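Side-chain contacts in acetyltransferase-like, GNAT family (Bacteroides thetaiotaomicron, PDB 3EY5), which probably transfers an acetyl group from acetyl-CoA to an amino group, as GNAT-family N-acetyltransferases do, although its substrate is not established: residues V107-R112 / I175-K180; Y75-A80 / P140-G145; D71-V76 / E166-K171. One frame throughout, in Å; residues are numbered along the deposited sequence.

How the contacts relate
Contacts 2 and 3 start from the same part of the chain, strand 74-81 and the turn before it, and strand 106-110 then opens contact 1. Loop 140-145 closes the loop begun at strand 74-81 (contact 2), residues 166-171 of helix 161-176 close a longer one from the same start (contact 3), and the C-terminal tail closes the one begun at strand 106-110 (contact 1). Contact 1 therefore crosses both of the others. Tyr-75, shared by segments 75-80 and 71-76, hydrogen-bonds to Tyr-177 and weakly to Glu-109 of contact 1. Together the contacts tie neighbouring parallel strands 74-81 and 106-110 to the loop after strand 136-139 and to helix 161-176.

Contact 1 of 3, residues V107-R112 / I175-K180; sequences VLEVER and IVYGVK
Glu-109 and Tyr-177 come from opposite directions, one carboxylate oxygen lying obliquely beside the phenol oxygen: the glutamate reaches out from strand 106-110, the tyrosine from just past the end of helix 161-176. These two residues account for all of the small surface buried here. Glu-109 OE2 lies 2.9 Å from Tyr-177 OH and 3.5 Å from Tyr-177 CE1, so this oxygen sits beside the hydroxyl corner of the ring. The carboxylate and ring planes are turned 39° from each other, neither stacked nor perpendicular. Glu-109 spans the gap because its chain is fully extended beyond CG (chi2 -180°), which carries the carboxylate well clear of the strand backbone. One face of the Tyr-177 ring is backed by Val-176 CG1, 3.5 Å above the plane and offset toward the rim. Beyond the pair, the polar ends belong to a wider network. Glu-109 OE2 is hydrogen-bonded to Tyr-137 OH and weakly to Tyr-75 OH, its OE1 takes a bond from Gln-139 NE2, and Tyr-177 OH is paired with Tyr-75 OH. Both carboxylate oxygens are thereby engaged, which restrains rotation of the group about its last torsion. Gly-178, with positive phi, takes the chain out of helical geometry right after the tyrosine. The carboxylate stands on the second of the two central parallel strands of the GNAT fold, 74-81 and 106-110, with tyrosine hydroxyls from elsewhere gathered round it; the splaying of this pair forms the acetyl-CoA cleft in GNAT relatives, and probably here, where the cluster fastens the C-terminal tail to the central strands.

Contact 2 of 3, residues Y75-A80 / P140-G145; sequences YVEHFA and PPYKEG
Tyr-142 donates its hydroxyl hydrogen to Glu-77, with 2.6 Å between Tyr-142 OH and Glu-77 OE2, a short bond that joins the loop 140-145 to strand 74-81. The oxygen accepts through its anti lone pair, the one turned away from OE1, and lies at the edge of the phenol ring, 3.3 Å from Tyr-142 CE1. Carboxylate and ring are nearly coplanar, 21° apart, so the acceptor lies near the plane of the phenol, to one side of its C-O bond. The bridge is long: the CA atoms of Glu-77 and Tyr-142 are 11.8 Å apart, and the glutamate covers its share with an extended chain whose CG is anti to the backbone N (chi1 -151°). The next residue, His-78, adds its CE1 at 3.5 Å from Tyr-142 OH. Its ring and that of Tyr-142 are near parallel but slid far apart, with centroids at 6.0 Å, so they scarcely overlap. The classic beta bulge of Glu-77 and His-78 opposite Thr-66 breaks the alternation of sides, consistent with both side chains reaching the one tyrosine; GNAT relatives carry a bulge in this strand near the acetyl-CoA site. Further out, Glu-77 OE2 makes a salt bridge to Arg-35 NH2 and its OE1 accepts a bond from Trp-68 NE1, while His-78 NE2 bonds to Glu-33 O and Tyr-142 rests its ring against Tyr-177. With OE2 shared between the phenol and Arg-35 and OE1 held by the indole, the carboxylate is fixed in orientation, which implies a directional polar tie between loop and bulge, with little apolar packing.

Contact 3 of 3, residues D71-V76 / E166-K171; sequences DEFYYV and EGIRHK
Phe-73 lays one ring face against Ile-168 and turns an edge to Lys-171, so two residues one helical turn apart meet the same ring in different ways. Ile-168 CG1 stands 4.2 Å from the centroid of the Phe-73 ring and only 22° off its normal, a CH-pi contact displaced toward the rim; Ile-168 CG2 approaches the Phe-73 CE1 side at 4.1 Å. Lys-171 instead brings its methylenes to the edge, with Lys-171 CD in the ring plane and 3.5 Å from Phe-73 CE2. The ring reaches the helix with its CG lodged between the backbone N and the carbonyl carbon (chi1 64°). The aliphatic chain of Lys-171 runs extended past the phenyl edge and bends only at its last torsion (chi4 90°), which turns the amino group back toward its own helix. There Lys-171 NZ makes a weak hydrogen bond to Gly-167 O at 3.5 Å. Glu-72 comes across the lysine at about a right angle, Glu-72 OE1 lying 3.9 Å from Lys-171 NZ as a long salt bridge; Glu-72 was modelled in two conformers, so this pairing is tentative. Were an alanine here instead of the lysine, the edge of Phe-73 would probably lose its methylene neighbour and Glu-72 its distant positive charge. Phe-73 also meets the ring of Phe-70 and packs on Val-107 of strand 106-110, and Ile-168 touches Leu-159. The aromatic ring thus sits at the entry to strand 74-81, between the neighbouring strand 106-110 and helix 161-176, and two residues on, Tyr-75 packs on Leu-172 and Val-176 of the same helix.

Contact 1 of 3, residues V107-R112 / I175-K180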
loop_
_atom_site.group_PDB
_atom_site.type_symbol
_atom_site.label_atom_id
_atom_site.label_comp_id
_atom_site.label_asym_id
_atom_site.label_seq_id
_atom_site.Cartn_x
_atom_site.Cartn_y
_atom_site.Cartn_z
ATOM N N VAL A 107 -8.440 0.720 -0.687
ATOM C CA VAL A 107 -8.039 2.102 -0.499
ATOM C C VAL A 107 -6.518 2.155 -0.515
ATOM O O VAL A 107 -5.854 1.324 0.114
ATOM C CB VAL A 107 -8.585 2.693 0.825
ATOM C CG1 VAL A 107 -8.185 4.175 0.969
ATOM C CG2 VAL A 107 -10.156 2.502 0.934
ATOM N N LEU A 108 -5.973 3.130 -1.238
ATOM C CA LEU A 108 -4.531 3.479 -1.094
ATOM C C LEU A 108 -4.315 5.017 -1.060
ATOM O O LEU A 108 -5.244 5.782 -1.363
ATOM C CB LEU A 108 -3.710 2.826 -2.195
ATOM C CG LEU A 108 -4.152 3.168 -3.634
ATOM C CD1 LEU A 108 -3.799 4.575 -3.994
ATOM C CD2 LEU A 108 -3.459 2.265 -4.591
ATOM N N GLU A 109 -3.123 5.450 -0.653
ATOM C CA GLU A 109 -2.744 6.879 -0.681
ATOM C C GLU A 109 -1.795 7.145 -1.849
ATOM O O GLU A 109 -0.940 6.292 -2.174
ATOM C CB GLU A 109 -2.029 7.302 0.595
ATOM C CG GLU A 109 -2.618 6.777 1.902
ATOM C CD GLU A 109 -1.831 7.266 3.133
ATOM O OE1 GLU A 109 -0.833 7.997 2.943
ATOM O OE2 GLU A 109 -2.193 6.928 4.291
ATOM N N VAL A 110 -1.986 8.286 -2.506
ATOM C CA VAL A 110 -1.063 8.773 -3.520
ATOM C C VAL A 110 -0.636 10.193 -3.173
ATOM O O VAL A 110 -1.337 10.924 -2.481
ATOM C CB VAL A 110 -1.633 8.770 -4.959
ATOM C CG1 VAL A 110 -1.913 7.373 -5.412
ATOM C CG2 VAL A 110 -2.859 9.629 -5.065
ATOM N N GLU A 111 0.537 10.547 -3.651
ATOM C CA GLU A 111 0.991 11.925 -3.658
ATOM C C GLU A 111 0.060 12.873 -4.422
ATOM O O GLU A 111 -0.581 12.466 -5.414
ATOM C CB GLU A 111 2.381 11.966 -4.260
ATOM C CG GLU A 111 3.428 11.789 -3.197
ATOM C CD GLU A 111 3.577 13.087 -2.417
ATOM O OE1 GLU A 111 4.348 13.111 -1.428
ATOM O OE2 GLU A 111 2.912 14.090 -2.810
ATOM N N ARG A 112 -0.043 14.117 -3.956
ATOM C CA ARG A 112 -0.900 15.080 -4.650
ATOM C C ARG A 112 -0.202 15.535 -5.945
ATOM O O ARG A 112 1.034 15.575 -5.993
ATOM C CB ARG A 112 -1.323 16.253 -3.740
ATOM C CG ARG A 112 -2.111 15.790 -2.574
ATOM C CD ARG A 112 -2.716 16.985 -1.876
ATOM N NE ARG A 112 -3.301 16.598 -0.609
ATOM C CZ ARG A 112 -3.740 17.476 0.282
ATOM N NH1 ARG A 112 -3.651 18.760 0.012
ATOM N NH2 ARG A 112 -4.240 17.065 1.436
ATOM N N ILE A 175 -5.500 3.271 13.451
ATOM C CA ILE A 175 -5.031 1.886 13.390
ATOM C C ILE A 175 -3.715 1.710 12.670
ATOM O O ILE A 175 -2.856 0.947 13.114
ATOM C CB ILE A 175 -6.077 0.955 12.775
ATOM C CG1 ILE A 175 -7.331 0.998 13.654
ATOM C CG2 ILE A 175 -5.527 -0.497 12.734
ATOM C CD1 ILE A 175 -8.625 0.987 12.910
ATOM N N VAL A 176 -3.538 2.407 11.557
ATOM C CA VAL A 176 -2.321 2.189 10.806
ATOM C C VAL A 176 -1.176 3.069 11.326
ATOM O O VAL A 176 -0.020 2.646 11.411
ATOM C CB VAL A 176 -2.570 2.358 9.297
ATOM C CG1 VAL A 176 -1.265 2.348 8.534
ATOM C CG2 VAL A 176 -3.510 1.239 8.810
ATOM N N TYR A 177 -1.521 4.297 11.659
ATOM C CA TYR A 177 -0.530 5.329 11.955
ATOM C C TYR A 177 -0.396 5.633 13.441
ATOM O O TYR A 177 0.529 6.352 13.839
ATOM C CB TYR A 177 -0.803 6.577 11.108
ATOM C CG TYR A 177 -0.630 6.238 9.638
ATOM C CD1 TYR A 177 -1.722 6.020 8.831
ATOM C CD2 TYR A 177 0.635 6.122 9.072
ATOM C CE1 TYR A 177 -1.584 5.704 7.490
ATOM C CE2 TYR A 177 0.801 5.773 7.736
ATOM C CZ TYR A 177 -0.328 5.566 6.950
ATOM O OH TYR A 177 -0.222 5.233 5.610
ATOM N N GLY A 178 -1.279 5.035 14.245
ATOM C CA GLY A 178 -1.208 5.127 15.702
ATOM C C GLY A 178 -1.418 6.523 16.248
ATOM O O GLY A 178 -0.895 6.855 17.317
ATOM N N VAL A 179 -2.194 7.338 15.530
ATOM C CA VAL A 179 -2.651 8.639 16.056
ATOM C C VAL A 179 -3.599 8.475 17.264
ATOM O O VAL A 179 -4.434 7.564 17.280
ATOM C CB VAL A 179 -3.306 9.519 14.940
ATOM C CG1 VAL A 179 -4.051 10.733 15.531
ATOM C CG2 VAL A 179 -2.249 9.961 13.946
ATOM N N LYS A 180 -3.414 9.352 18.259
ATOM C CA LYS A 180 -4.278 9.538 19.443
ATOM C C LYS A 180 -4.197 8.361 20.398
ATOM O O LYS A 180 -3.203 8.214 21.105
ATOM C CB LYS A 180 -5.738 9.898 19.081
ATOM C CG LYS A 180 -6.758 8.746 19.186
ATOM C CD LYS A 180 -7.931 8.959 18.220
ATOM C CE LYS A 180 -9.267 8.454 18.790
ATOM N NZ LYS A 180 -9.257 7.022 19.240
#

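Contact 2 of 3, residues Y75-A80 / P140-G145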
loop_
_atom_site.group_PDB
_atom_site.type_symbol
_atom_site.label_atom_id
_atom_site.label_comp_id
_atom_site.label_asym_id
_atom_site.label_seq_id
_atom_site.Cartn_x
_atom_site.Cartn_y
_atom_site.Cartn_z
ATOM N N TYR A 75 -6.905 -1.575 2.991
ATOM C CA TYR A 75 -6.010 -0.424 2.854
ATOM C C TYR A 75 -4.641 -0.908 2.430
ATOM O O TYR A 75 -4.032 -1.738 3.139
ATOM C CB TYR A 75 -5.861 0.329 4.179
ATOM C CG TYR A 75 -4.821 1.410 4.095
ATOM C CD1 TYR A 75 -4.969 2.482 3.190
ATOM C CD2 TYR A 75 -3.671 1.368 4.893
ATOM C CE1 TYR A 75 -4.009 3.469 3.094
ATOM C CE2 TYR A 75 -2.701 2.374 4.809
ATOM C CZ TYR A 75 -2.884 3.406 3.890
ATOM O OH TYR A 75 -1.964 4.433 3.796
ATOM N N VAL A 76 -4.173 -0.437 1.276
ATOM C CA VAL A 76 -2.866 -0.849 0.791
ATOM C C VAL A 76 -1.796 0.093 1.387
ATOM O O VAL A 76 -1.778 1.320 1.114
ATOM C CB VAL A 76 -2.781 -0.932 -0.763
ATOM C CG1 VAL A 76 -1.335 -1.126 -1.179
ATOM C CG2 VAL A 76 -3.665 -2.106 -1.304
ATOM N N GLU A 77 -0.933 -0.459 2.235
ATOM C CA GLU A 77 0.062 0.387 2.902
ATOM C C GLU A 77 1.291 0.583 1.997
ATOM O O GLU A 77 1.603 1.716 1.600
ATOM C CB GLU A 77 0.424 -0.166 4.292
ATOM C CG GLU A 77 0.855 0.908 5.275
ATOM C CD GLU A 77 1.463 0.346 6.554
ATOM O OE1 GLU A 77 1.156 -0.794 6.907
ATOM O OE2 GLU A 77 2.265 1.037 7.210
ATOM N N HIS A 78 1.973 -0.495 1.630
ATOM C CA HIS A 78 3.017 -0.357 0.628
ATOM C C HIS A 78 2.881 -1.360 -0.464
ATOM O O HIS A 78 2.381 -2.460 -0.278
ATOM C CB HIS A 78 4.394 -0.513 1.235
ATOM C CG HIS A 78 4.725 0.539 2.229
ATOM N ND1 HIS A 78 4.680 0.318 3.584
ATOM C CD2 HIS A 78 5.071 1.828 2.067
ATOM C CE1 HIS A 78 5.005 1.425 4.221
ATOM N NE2 HIS A 78 5.251 2.359 3.323
ATOM N N PHE A 79 3.352 -0.944 -1.620
ATOM C CA PHE A 79 3.243 -1.735 -2.785
ATOM C C PHE A 79 4.440 -1.376 -3.670
ATOM O O PHE A 79 4.610 -0.215 -4.021
ATOM C CB PHE A 79 1.928 -1.382 -3.477
ATOM C CG PHE A 79 1.777 -1.997 -4.810
ATOM C CD1 PHE A 79 1.677 -1.190 -5.950
ATOM C CD2 PHE A 79 1.744 -3.376 -4.948
ATOM C CE1 PHE A 79 1.547 -1.766 -7.236
ATOM C CE2 PHE A 79 1.597 -3.975 -6.221
ATOM C CZ PHE A 79 1.499 -3.168 -7.365
ATOM N N ALA A 80 5.256 -2.375 -4.018
ATOM C CA ALA A 80 6.396 -2.138 -4.898
ATOM C C ALA A 80 6.787 -3.389 -5.665
ATOM O O ALA A 80 6.692 -4.503 -5.148
ATOM C CB ALA A 80 7.603 -1.608 -4.093
ATOM N N PRO A 140 -0.314 10.757 8.575
ATOM C CA PRO A 140 0.413 10.981 9.825
ATOM C C PRO A 140 1.814 10.411 9.656
ATOM O O PRO A 140 1.989 9.499 8.876
ATOM C CB PRO A 140 -0.365 10.132 10.869
ATOM C CG PRO A 140 -1.713 9.899 10.261
ATOM C CD PRO A 140 -1.409 9.783 8.748
ATOM N N PRO A 141 2.822 10.947 10.384
ATOM C CA PRO A 141 4.211 10.491 10.192
ATOM C C PRO A 141 4.441 9.092 10.745
ATOM O O PRO A 141 3.861 8.729 11.773
ATOM C CB PRO A 141 5.023 11.466 11.051
ATOM C CG PRO A 141 4.035 11.986 12.105
ATOM C CD PRO A 141 2.716 12.034 11.381
ATOM N N TYR A 142 5.312 8.326 10.099
ATOM C CA TYR A 142 5.778 7.088 10.714
ATOM C C TYR A 142 6.699 7.357 11.891
ATOM O O TYR A 142 6.679 6.617 12.872
ATOM C CB TYR A 142 6.481 6.198 9.698
ATOM C CG TYR A 142 5.529 5.455 8.786
ATOM C CD1 TYR A 142 4.776 4.383 9.266
ATOM C CD2 TYR A 142 5.370 5.826 7.460
ATOM C CE1 TYR A 142 3.884 3.685 8.434
ATOM C CE2 TYR A 142 4.449 5.122 6.600
ATOM C CZ TYR A 142 3.742 4.053 7.099
ATOM O OH TYR A 142 2.864 3.344 6.297
ATOM N N LYS A 143 7.547 8.374 11.810
ATOM C CA LYS A 143 8.391 8.643 12.975
ATOM C C LYS A 143 7.901 9.899 13.662
ATOM O O LYS A 143 7.652 10.901 13.000
ATOM C CB LYS A 143 9.876 8.758 12.611
ATOM C CG LYS A 143 10.367 7.891 11.423
ATOM C CD LYS A 143 9.977 6.424 11.555
ATOM C CE LYS A 143 10.503 5.647 10.383
ATOM N NZ LYS A 143 11.787 5.062 10.795
ATOM N N GLU A 144 7.735 9.827 14.983
ATOM C CA GLU A 144 7.244 10.977 15.740
ATOM C C GLU A 144 8.148 12.178 15.430
ATOM O O GLU A 144 9.379 12.084 15.482
ATOM C CB GLU A 144 7.189 10.689 17.257
ATOM C CG GLU A 144 6.262 11.648 18.066
ATOM C CD GLU A 144 4.859 11.051 18.380
ATOM O OE1 GLU A 144 4.363 11.222 19.528
ATOM O OE2 GLU A 144 4.251 10.407 17.497
ATOM N N GLY A 145 7.535 13.278 15.041
ATOM C CA GLY A 145 8.303 14.465 14.749
ATOM C C GLY A 145 8.564 14.716 13.290
ATOM O O GLY A 145 8.923 15.819 12.944
#

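Contact 3 of 3, residues D71-V76 / E166-K171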
loop_
_atom_site.group_PDB
_atom_site.type_symbol
_atom_site.label_atom_id
_atom_site.label_comp_id
_atom_site.label_asym_id
_atom_site.label_seq_id
_atom_site.Cartn_x
_atom_site.Cartn_y
_atom_site.Cartn_z
ATOM N N ASP A 71 -12.515 -5.105 7.357
ATOM C CA ASP A 71 -13.880 -5.681 7.296
ATOM C C ASP A 71 -14.741 -5.068 6.202
ATOM O O ASP A 71 -15.291 -5.787 5.394
ATOM C CB ASP A 71 -14.622 -5.628 8.645
ATOM C CG ASP A 71 -13.716 -5.902 9.829
ATOM O OD1 ASP A 71 -13.218 -7.046 9.951
ATOM O OD2 ASP A 71 -13.513 -4.958 10.634
ATOM N N GLU A 72 -14.876 -3.749 6.182
ATOM C CA GLU A 72 -15.585 -3.090 5.092
ATOM C C GLU A 72 -14.728 -2.942 3.833
ATOM O O GLU A 72 -15.259 -2.980 2.726
ATOM C CB GLU A 72 -16.084 -1.703 5.516
ATOM C CG GLU A 72 -17.018 -1.717 6.710
ATOM C CD GLU A 72 -16.340 -1.292 7.999
ATOM O OE1 GLU A 72 -15.114 -1.022 7.979
ATOM O OE2 GLU A 72 -17.045 -1.213 9.031
ATOM N N PHE A 73 -13.415 -2.760 4.016
ATOM C CA PHE A 73 -12.479 -2.394 2.927
ATOM C C PHE A 73 -11.078 -2.845 3.309
ATOM O O PHE A 73 -10.827 -3.171 4.495
ATOM C CB PHE A 73 -12.456 -0.877 2.665
ATOM C CG PHE A 73 -11.944 -0.076 3.830
ATOM C CD1 PHE A 73 -10.637 0.393 3.856
ATOM C CD2 PHE A 73 -12.768 0.232 4.885
ATOM C CE1 PHE A 73 -10.164 1.122 4.933
ATOM C CE2 PHE A 73 -12.286 0.956 5.987
ATOM C CZ PHE A 73 -10.992 1.405 6.006
ATOM N N TYR A 74 -10.185 -2.811 2.300
ATOM C CA TYR A 74 -8.767 -3.050 2.435
ATOM C C TYR A 74 -7.948 -1.762 2.176
ATOM O O TYR A 74 -8.253 -0.979 1.244
ATOM C CB TYR A 74 -8.316 -4.111 1.417
ATOM C CG TYR A 74 -8.946 -5.479 1.583
ATOM C CD1 TYR A 74 -8.649 -6.287 2.682
ATOM C CD2 TYR A 74 -9.830 -5.967 0.630
ATOM C CE1 TYR A 74 -9.242 -7.569 2.830
ATOM C CE2 TYR A 74 -10.420 -7.245 0.749
ATOM C CZ TYR A 74 -10.117 -8.033 1.846
ATOM O OH TYR A 74 -10.715 -9.264 1.945
ATOM N N TYR A 75 -6.905 -1.575 2.991
ATOM C CA TYR A 75 -6.010 -0.424 2.854
ATOM C C TYR A 75 -4.641 -0.908 2.430
ATOM O O TYR A 75 -4.032 -1.738 3.139
ATOM C CB TYR A 75 -5.861 0.329 4.179
ATOM C CG TYR A 75 -4.821 1.410 4.095
ATOM C CD1 TYR A 75 -4.969 2.482 3.190
ATOM C CD2 TYR A 75 -3.671 1.368 4.893
ATOM C CE1 TYR A 75 -4.009 3.469 3.094
ATOM C CE2 TYR A 75 -2.701 2.374 4.809
ATOM C CZ TYR A 75 -2.884 3.406 3.890
ATOM O OH TYR A 75 -1.964 4.433 3.796
ATOM N N VAL A 76 -4.173 -0.437 1.276
ATOM C CA VAL A 76 -2.866 -0.849 0.791
ATOM C C VAL A 76 -1.796 0.093 1.387
ATOM O O VAL A 76 -1.778 1.320 1.114
ATOM C CB VAL A 76 -2.781 -0.932 -0.763
ATOM C CG1 VAL A 76 -1.335 -1.126 -1.179
ATOM C CG2 VAL A 76 -3.665 -2.106 -1.304
ATOM N N GLU A 166 -14.638 10.238 5.905
ATOM C CA GLU A 166 -14.352 10.625 7.280
ATOM C C GLU A 166 -14.140 9.392 8.147
ATOM O O GLU A 166 -13.205 9.355 8.966
ATOM C CB GLU A 166 -15.465 11.527 7.834
ATOM C CG GLU A 166 -15.472 12.901 7.184
ATOM C CD GLU A 166 -14.145 13.682 7.352
ATOM O OE1 GLU A 166 -13.984 14.750 6.699
ATOM O OE2 GLU A 166 -13.262 13.241 8.128
ATOM N N GLY A 167 -14.964 8.369 7.916
ATOM C CA GLY A 167 -14.852 7.137 8.649
ATOM C C GLY A 167 -13.605 6.381 8.235
ATOM O O GLY A 167 -12.977 5.731 9.062
ATOM N N ILE A 168 -13.238 6.448 6.962
ATOM C CA ILE A 168 -12.024 5.751 6.525
ATOM C C ILE A 168 -10.767 6.458 7.057
ATOM O O ILE A 168 -9.858 5.800 7.593
ATOM C CB ILE A 168 -11.971 5.604 5.025
ATOM C CG1 ILE A 168 -13.018 4.559 4.596
ATOM C CG2 ILE A 168 -10.566 5.235 4.572
ATOM C CD1 ILE A 168 -13.390 4.685 3.134
ATOM N N ARG A 169 -10.732 7.783 6.936
ATOM C CA ARG A 169 -9.608 8.569 7.455
ATOM C C ARG A 169 -9.373 8.244 8.898
ATOM O O ARG A 169 -8.239 8.027 9.317
ATOM C CB ARG A 169 -9.914 10.060 7.348
ATOM C CG ARG A 169 -8.744 10.931 7.755
ATOM C CD ARG A 169 -9.150 12.382 7.682
ATOM N NE ARG A 169 -9.206 13.015 8.992
ATOM C CZ ARG A 169 -10.234 12.940 9.839
ATOM N NH1 ARG A 169 -10.155 13.573 10.998
ATOM N NH2 ARG A 169 -11.331 12.228 9.554
ATOM N N HIS A 170 -10.458 8.211 9.663
ATOM C CA HIS A 170 -10.364 7.936 11.071
ATOM C C HIS A 170 -9.753 6.534 11.316
ATOM O O HIS A 170 -8.805 6.397 12.076
ATOM C CB HIS A 170 -11.728 8.141 11.791
ATOM C CG HIS A 170 -11.657 7.877 13.265
ATOM N ND1 HIS A 170 -11.083 8.766 14.153
ATOM C CD2 HIS A 170 -12.028 6.802 14.001
ATOM C CE1 HIS A 170 -11.128 8.262 15.374
ATOM N NE2 HIS A 170 -11.695 7.069 15.312
ATOM N N LYS A 171 -10.281 5.512 10.660
ATOM C CA LYS A 171 -9.701 4.163 10.709
ATOM C C LYS A 171 -8.202 4.095 10.374
ATOM O O LYS A 171 -7.447 3.410 11.063
ATOM C CB LYS A 171 -10.469 3.208 9.767
ATOM C CG LYS A 171 -11.938 3.035 10.131
ATOM C CD LYS A 171 -12.628 1.953 9.278
ATOM C CE LYS A 171 -14.170 1.972 9.414
ATOM N NZ LYS A 171 -14.880 2.879 8.414
#